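Side-chain contact in probable thiosulfate sulfurtransferase (Thermus thermophilus, PDB 2EG4), which probably transfers sulfane sulfur from thiosulfate to cyanide, as in the rhodanese family, and binds a zinc ion: residues V203-S206 with R210-N213. Residues are numbered along the deposited sequence; the frame is centred on the assembly and turned at random.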
ATOM      1  N   VAL A 203       2.479  -7.712  -5.250  1.00 20.86           N
ATOM      2  CA  VAL A 203       2.421  -8.991  -5.942  1.00 21.98           C
ATOM      3  C   VAL A 203       3.007  -8.831  -7.337  1.00 23.65           C
ATOM      4  O   VAL A 203       3.887  -9.600  -7.747  1.00 25.98           O
ATOM      5  CB  VAL A 203       0.970  -9.499  -6.094  1.00 20.75           C
ATOM      6  CG1 VAL A 203       0.938 -10.741  -7.018  1.00 20.65           C
ATOM      7  CG2 VAL A 203       0.402  -9.848  -4.727  1.00 23.21           C
ATOM      8  N   LEU A 204       2.526  -7.823  -8.063  1.00 23.29           N
ATOM      9  CA  LEU A 204       3.004  -7.596  -9.419  1.00 22.88           C
ATOM     10  C   LEU A 204       4.505  -7.334  -9.446  1.00 25.70           C
ATOM     11  O   LEU A 204       5.214  -7.856 -10.309  1.00 26.09           O
ATOM     12  CB  LEU A 204       2.253  -6.428 -10.069  1.00 21.56           C
ATOM     13  CG  LEU A 204       0.803  -6.709 -10.468  1.00 22.77           C
ATOM     14  CD1 LEU A 204       0.143  -5.451 -11.000  1.00 27.14           C
ATOM     15  CD2 LEU A 204       0.774  -7.800 -11.541  1.00 24.80           C
ATOM     16  N   ARG A 205       4.992  -6.519  -8.515  1.00 24.08           N
ATOM     17  CA  ARG A 205       6.414  -6.208  -8.460  1.00 27.35           C
ATOM     18  C   ARG A 205       7.237  -7.471  -8.246  1.00 28.98           C
ATOM     19  O   ARG A 205       8.318  -7.627  -8.835  1.00 28.60           O
ATOM     20  CB  ARG A 205       6.699  -5.179  -7.353  1.00 30.02           C
ATOM     21  CG  ARG A 205       6.257  -3.770  -7.741  1.00 31.23           C
ATOM     22  CD  ARG A 205       7.416  -2.797  -7.793  1.00 37.63           C
ATOM     23  NE  ARG A 205       7.082  -1.596  -8.559  1.00 39.79           N
ATOM     24  CZ  ARG A 205       7.930  -0.602  -8.800  1.00 40.67           C
ATOM     25  NH1 ARG A 205       9.177  -0.657  -8.329  1.00 40.65           N
ATOM     26  NH2 ARG A 205       7.536   0.450  -9.508  1.00 40.63           N
ATOM     27  N   SER A 206       6.727  -8.384  -7.426  1.00 28.12           N
ATOM     28  CA  SER A 206       7.452  -9.622  -7.169  1.00 31.86           C
ATOM     29  C   SER A 206       7.488 -10.494  -8.422  1.00 34.32           C
ATOM     30  O   SER A 206       8.337 -11.380  -8.534  1.00 36.67           O
ATOM     31  CB  SER A 206       6.819 -10.408  -6.023  1.00 30.45           C
ATOM     32  OG  SER A 206       5.614 -11.041  -6.421  1.00 32.85           O
ATOM     33  N   ARG A 210       6.325  -3.673 -13.610  1.00 27.68           N
ATOM     34  CA  ARG A 210       6.557  -2.341 -13.067  1.00 27.68           C
ATOM     35  C   ARG A 210       5.231  -1.698 -12.663  1.00 25.18           C
ATOM     36  O   ARG A 210       4.707  -0.786 -13.326  1.00 24.45           O
ATOM     37  CB  ARG A 210       7.302  -1.486 -14.093  1.00 30.45           C
ATOM     38  CG  ARG A 210       8.742  -1.974 -14.327  1.00 33.60           C
ATOM     39  CD  ARG A 210       9.429  -1.236 -15.471  1.00 35.64           C
ATOM     40  NE  ARG A 210      10.727  -1.829 -15.787  1.00 40.13           N
ATOM     41  CZ  ARG A 210      11.338  -1.705 -16.964  1.00 39.54           C
ATOM     42  NH1 ARG A 210      10.770  -1.006 -17.940  1.00 35.62           N
ATOM     43  NH2 ARG A 210      12.510  -2.292 -17.173  1.00 39.91           N
ATOM     44  N   ALA A 211       4.684  -2.190 -11.564  1.00 23.75           N
ATOM     45  CA  ALA A 211       3.419  -1.667 -11.060  1.00 22.08           C
ATOM     46  C   ALA A 211       3.621  -0.375 -10.248  1.00 22.24           C
ATOM     47  O   ALA A 211       4.596  -0.232  -9.522  1.00 21.92           O
ATOM     48  CB  ALA A 211       2.735  -2.722 -10.202  1.00 23.41           C
ATOM     49  N   ARG A 212       2.692   0.566 -10.398  1.00 19.51           N
ATOM     50  CA  ARG A 212       2.734   1.850  -9.687  1.00 19.79           C
ATOM     51  C   ARG A 212       1.349   2.000  -9.089  1.00 18.13           C
ATOM     52  O   ARG A 212       0.351   1.720  -9.750  1.00 18.81           O
ATOM     53  CB  ARG A 212       2.986   3.005 -10.651  1.00 22.38           C
ATOM     54  CG  ARG A 212       4.329   2.983 -11.339  1.00 30.31           C
ATOM     55  CD  ARG A 212       4.346   4.078 -12.395  1.00 32.89           C
ATOM     56  NE  ARG A 212       4.196   5.397 -11.792  1.00 34.68           N
ATOM     57  CZ  ARG A 212       4.059   6.524 -12.485  1.00 38.99           C
ATOM     58  NH1 ARG A 212       4.047   6.495 -13.812  1.00 37.75           N
ATOM     59  NH2 ARG A 212       3.941   7.684 -11.850  1.00 39.96           N
ATOM     60  N   ASN A 213       1.290   2.474  -7.847  1.00 17.94           N
ATOM     61  CA  ASN A 213       0.043   2.574  -7.091  1.00 17.59           C
ATOM     62  C   ASN A 213      -0.571   3.966  -7.071  1.00 18.14           C
ATOM     63  O   ASN A 213       0.076   4.912  -6.644  1.00 16.00           O
ATOM     64  CB  ASN A 213       0.349   2.118  -5.641  1.00 18.65           C
ATOM     65  CG  ASN A 213      -0.903   1.856  -4.785  1.00 18.64           C
ATOM     66  OD1 ASN A 213      -0.827   1.823  -3.534  1.00 19.20           O
ATOM     67  ND2 ASN A 213      -2.016   1.632  -5.418  1.00 16.02           N
TER
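Near the end of helix 195-206 the chain turns back into strand 210-213, and the CA atoms of Arg205 and Arg210 are the nearest pair across the two segments, 6.0 Å apart. The two elements are the second half of a beta-alpha-beta crossover in the rhodanese-like fold: strand 186-190 leads into the helix, and 210-213 returns beside that strand at the edge of a parallel sheet. An outermost strand has backbone carbonyls with no further strand of the chain to pair with, and a side chain can serve them instead. Arg205 does so for Ala211. Its CG lies beside the backbone N (chi1 -75°) and the chain bends at chi2 (-118°), which turns the guanidinium toward the strand. NE and NH2 then grip Ala211 O side-on, the oxygen lying at the guanidinium edge, near its plane. A leucine here, lacking both nitrogens, would probably leave Ala211 O without these two bonds. Deeper in, the methyl of Ala211 packs against Leu204, its CB 3.7 Å from Leu204 CB, while Leu176 and Val189 also touch the leucine. Arg212 NH2 forms a salt bridge with Glu127 and a hydrogen bond to Leu122 O. The two bonds of Arg205 differ in approach: NE meets Ala211 O at 3.0 Å in the carbonyl plane, on a lone pair, whereas NH2 reaches it from above that plane.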